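Local structure of protein PTHB1 (Homo sapiens, 4YD8) at residues Pro187-Val200 with Ile245-Phe257. The protein forms part of the BBSome, a coat complex thought to sort specific membrane proteins to the primary cilium and required for ciliogenesis. Numbering follows the deposited sequence.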
# COMPACT_ATOMS: atom_id res chain seq x y z
N PRO A 187 -9.12 -7.89 1.67
CA PRO A 187 -8.18 -7.01 0.97
C PRO A 187 -8.52 -6.96 -0.51
O PRO A 187 -9.16 -7.89 -1.03
CB PRO A 187 -6.80 -7.68 1.21
CG PRO A 187 -7.10 -9.07 1.61
CD PRO A 187 -8.49 -9.08 2.26
N LEU A 188 -8.11 -5.89 -1.18
CA LEU A 188 -8.47 -5.68 -2.57
C LEU A 188 -7.26 -5.24 -3.39
O LEU A 188 -6.52 -4.36 -2.96
CB LEU A 188 -9.58 -4.63 -2.66
CG LEU A 188 -10.07 -4.24 -4.06
CD1 LEU A 188 -10.93 -5.36 -4.68
CD2 LEU A 188 -10.87 -2.94 -4.01
N ALA A 189 -7.07 -5.83 -4.57
CA ALA A 189 -5.96 -5.43 -5.43
C ALA A 189 -6.33 -5.58 -6.90
O ALA A 189 -7.19 -6.39 -7.26
CB ALA A 189 -4.68 -6.24 -5.10
N TYR A 190 -5.71 -4.75 -7.74
CA TYR A 190 -5.90 -4.83 -9.18
C TYR A 190 -4.67 -5.46 -9.84
O TYR A 190 -3.53 -5.08 -9.55
CB TYR A 190 -6.16 -3.44 -9.78
CG TYR A 190 -6.16 -3.44 -11.30
CD1 TYR A 190 -7.20 -4.04 -12.00
CD2 TYR A 190 -5.13 -2.85 -12.02
CE1 TYR A 190 -7.21 -4.06 -13.39
CE2 TYR A 190 -5.14 -2.86 -13.41
CZ TYR A 190 -6.19 -3.47 -14.09
OH TYR A 190 -6.21 -3.50 -15.47
N SER A 191 -4.91 -6.41 -10.73
CA SER A 191 -3.83 -7.00 -11.54
C SER A 191 -3.88 -6.44 -12.95
O SER A 191 -4.83 -6.70 -13.68
CB SER A 191 -3.95 -8.53 -11.57
OG SER A 191 -3.17 -9.07 -12.61
N SER A 192 -2.88 -5.67 -13.36
CA SER A 192 -2.89 -5.12 -14.71
C SER A 192 -2.67 -6.21 -15.74
O SER A 192 -3.21 -6.13 -16.84
CB SER A 192 -1.84 -4.01 -14.87
OG SER A 192 -0.56 -4.50 -14.53
N ARG A 193 -1.89 -7.24 -15.40
CA ARG A 193 -1.56 -8.28 -16.37
C ARG A 193 -2.79 -9.08 -16.78
O ARG A 193 -2.93 -9.46 -17.94
CB ARG A 193 -0.48 -9.22 -15.81
N THR A 194 -3.69 -9.31 -15.84
CA THR A 194 -4.91 -10.06 -16.15
C THR A 194 -6.14 -9.16 -16.21
O THR A 194 -7.26 -9.66 -16.37
CB THR A 194 -5.16 -11.17 -15.12
OG1 THR A 194 -5.35 -10.57 -13.84
CG2 THR A 194 -3.95 -12.12 -15.05
N ASP A 195 -5.92 -7.86 -16.07
CA ASP A 195 -6.98 -6.85 -15.98
C ASP A 195 -8.12 -7.37 -15.08
O ASP A 195 -9.27 -7.50 -15.52
CB ASP A 195 -7.48 -6.46 -17.38
CG ASP A 195 -8.43 -5.26 -17.37
OD1 ASP A 195 -8.30 -4.37 -16.51
OD2 ASP A 195 -9.33 -5.22 -18.23
N SER A 196 -7.77 -7.69 -13.83
CA SER A 196 -8.74 -8.26 -12.89
C SER A 196 -8.60 -7.68 -11.49
O SER A 196 -7.53 -7.16 -11.12
CB SER A 196 -8.59 -9.78 -12.81
OG SER A 196 -8.76 -10.39 -14.08
N PHE A 197 -9.68 -7.77 -10.72
CA PHE A 197 -9.66 -7.43 -9.31
C PHE A 197 -9.54 -8.69 -8.47
O PHE A 197 -10.22 -9.68 -8.72
CB PHE A 197 -10.94 -6.68 -8.90
CG PHE A 197 -11.08 -5.33 -9.56
CD1 PHE A 197 -10.24 -4.29 -9.21
CD2 PHE A 197 -12.05 -5.11 -10.51
CE1 PHE A 197 -10.37 -3.04 -9.81
CE2 PHE A 197 -12.19 -3.87 -11.12
CZ PHE A 197 -11.34 -2.84 -10.76
N LEU A 198 -8.66 -8.64 -7.48
CA LEU A 198 -8.48 -9.79 -6.59
C LEU A 198 -8.93 -9.43 -5.18
O LEU A 198 -8.67 -8.33 -4.69
CB LEU A 198 -7.00 -10.24 -6.59
CG LEU A 198 -6.69 -11.07 -7.84
CD1 LEU A 198 -6.48 -10.22 -9.10
CD2 LEU A 198 -5.52 -11.95 -7.61
N THR A 199 -9.62 -10.36 -4.53
CA THR A 199 -9.93 -10.17 -3.14
C THR A 199 -9.91 -11.52 -2.44
O THR A 199 -9.66 -12.55 -3.08
CB THR A 199 -11.30 -9.47 -2.95
OG1 THR A 199 -11.47 -9.11 -1.57
CG2 THR A 199 -12.46 -10.38 -3.40
N VAL A 200 -10.10 -11.52 -1.12
CA VAL A 200 -10.27 -12.77 -0.39
C VAL A 200 -11.52 -12.68 0.47
O VAL A 200 -11.69 -11.74 1.24
CB VAL A 200 -9.08 -13.10 0.52
CG1 VAL A 200 -9.18 -14.56 1.00
CG2 VAL A 200 -7.74 -12.84 -0.22
N ILE A 245 -7.74 -20.97 0.33
CA ILE A 245 -6.46 -20.98 1.04
C ILE A 245 -6.60 -21.41 2.50
O ILE A 245 -5.61 -21.45 3.23
CB ILE A 245 -5.80 -19.60 1.00
CG1 ILE A 245 -6.74 -18.52 1.54
CG2 ILE A 245 -5.40 -19.26 -0.43
CD1 ILE A 245 -6.06 -17.20 1.80
N GLY A 246 -7.82 -21.70 2.92
CA GLY A 246 -8.07 -22.31 4.22
C GLY A 246 -7.80 -21.45 5.44
O GLY A 246 -7.71 -21.98 6.55
N GLU A 247 -7.71 -20.14 5.25
CA GLU A 247 -7.47 -19.22 6.35
C GLU A 247 -7.86 -17.82 5.92
O GLU A 247 -8.02 -17.57 4.73
CB GLU A 247 -5.98 -19.23 6.77
CG GLU A 247 -5.06 -18.70 5.68
CD GLU A 247 -3.60 -19.01 5.98
OE1 GLU A 247 -3.21 -20.20 5.90
OE2 GLU A 247 -2.86 -18.07 6.32
N GLN A 248 -8.01 -16.91 6.88
CA GLN A 248 -8.32 -15.52 6.56
C GLN A 248 -7.07 -14.82 6.01
O GLN A 248 -5.95 -15.07 6.46
CB GLN A 248 -8.86 -14.77 7.78
CG GLN A 248 -10.14 -15.37 8.37
CD GLN A 248 -11.33 -15.29 7.41
OE1 GLN A 248 -11.50 -14.32 6.67
NE2 GLN A 248 -12.17 -16.32 7.44
N ALA A 249 -7.28 -13.94 5.03
CA ALA A 249 -6.18 -13.14 4.48
C ALA A 249 -6.05 -11.78 5.17
O ALA A 249 -7.05 -11.13 5.46
CB ALA A 249 -6.37 -12.94 2.99
N LEU A 250 -4.81 -11.37 5.41
CA LEU A 250 -4.53 -10.03 5.94
C LEU A 250 -4.34 -9.00 4.82
O LEU A 250 -4.75 -7.84 4.95
CB LEU A 250 -3.26 -10.07 6.81
CG LEU A 250 -3.34 -10.85 8.12
CD1 LEU A 250 -1.99 -10.84 8.83
CD2 LEU A 250 -4.42 -10.27 9.03
N ASP A 251 -3.72 -9.42 3.73
CA ASP A 251 -3.37 -8.49 2.67
C ASP A 251 -3.13 -9.24 1.37
O ASP A 251 -2.86 -10.45 1.38
CB ASP A 251 -2.11 -7.69 3.09
CG ASP A 251 -1.95 -6.38 2.32
OD1 ASP A 251 -2.89 -6.02 1.57
OD2 ASP A 251 -0.91 -5.70 2.48
N ILE A 252 -3.25 -8.51 0.26
CA ILE A 252 -2.85 -8.99 -1.06
C ILE A 252 -1.98 -7.94 -1.71
O ILE A 252 -2.25 -6.75 -1.59
CB ILE A 252 -4.05 -9.23 -2.00
CG1 ILE A 252 -5.04 -10.21 -1.42
CG2 ILE A 252 -3.59 -9.72 -3.38
CD1 ILE A 252 -6.40 -10.09 -2.10
N CYS A 253 -0.94 -8.38 -2.40
CA CYS A 253 -0.03 -7.47 -3.11
C CYS A 253 0.29 -8.08 -4.46
O CYS A 253 0.81 -9.20 -4.52
CB CYS A 253 1.26 -7.26 -2.30
SG CYS A 253 2.37 -5.99 -3.04
N ILE A 254 -0.00 -7.38 -5.55
CA ILE A 254 0.33 -7.93 -6.87
C ILE A 254 1.57 -7.25 -7.42
O ILE A 254 1.59 -6.03 -7.55
CB ILE A 254 -0.82 -7.77 -7.86
CG1 ILE A 254 -2.06 -8.50 -7.32
CG2 ILE A 254 -0.42 -8.30 -9.24
CD1 ILE A 254 -3.29 -8.28 -8.12
N VAL A 255 2.60 -8.04 -7.73
CA VAL A 255 3.88 -7.48 -8.19
C VAL A 255 4.46 -8.22 -9.40
O VAL A 255 4.20 -9.40 -9.61
CB VAL A 255 4.96 -7.52 -7.07
CG1 VAL A 255 4.49 -6.83 -5.82
CG2 VAL A 255 5.32 -8.95 -6.76
N SER A 256 5.26 -7.51 -10.19
CA SER A 256 6.05 -8.12 -11.24
C SER A 256 7.43 -7.46 -11.29
O SER A 256 7.53 -6.23 -11.37
CB SER A 256 5.35 -8.00 -12.59
OG SER A 256 6.21 -8.43 -13.64
N PHE A 257 8.48 -8.26 -11.24
CA PHE A 257 9.84 -7.73 -11.24
C PHE A 257 10.69 -8.31 -12.38
O PHE A 257 10.21 -8.53 -13.49
CB PHE A 257 10.53 -8.01 -9.90
CG PHE A 257 9.96 -7.22 -8.75
CD1 PHE A 257 10.00 -5.84 -8.76
CD2 PHE A 257 9.39 -7.86 -7.67
CE1 PHE A 257 9.48 -5.11 -7.71
CE2 PHE A 257 8.87 -7.14 -6.60
CZ PHE A 257 8.92 -5.76 -6.63
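Ile252 and Ile254 lie against Pro187, Ala189, Leu198 and Val200 where two adjacent blades of the seven-bladed beta-propeller pack face to face. One blade contributes the hairpin 188-191/196-200, the other its first strand, 251-255. No hydrogen bond joins the two segments; strands 188-191 and 251-255 run nearly parallel, 15° apart, with their axes 6.6 Å from each other at closest, and apolar side chains fill the interval.

Ile252 shows how. From CB its two branches part: with chi1 at -58°, CG1 lies beside the backbone N and CG2 anti to it. CG2 meets Ala189 CB at 4.0 Å. CG1 lies against Pro187 CG at 3.8 Å, the side chains crossing at about a right angle. CD1 then reaches across the hairpin to Thr199 CA, 3.7 Å away, and to Val200 CG2. A branched, extended residue suits this place because it touches both hairpin strands, while Ala189 is small enough to let two isoleucines approach it. Ile254 CD1 also touches Ala189 CB, and continues to Leu198 CD1 and to Ser191 CB, 3.5 Å away.

The compact ring of Pro187 offers a rigid apolar surface, its CB also resting near Asp251 CA. Pro187 O accepts a 2.7 Å hydrogen bond from Thr199 OG1, the donor tilted 29° from the carbonyl plane. On the other face of the hairpin, Tyr190 packs near Gly145, a site critical for protein stability.

Val200 also straddles the small methyl of Ala249: Val200 CG2 presses on Ala249 CB at a tight 3.5 Å.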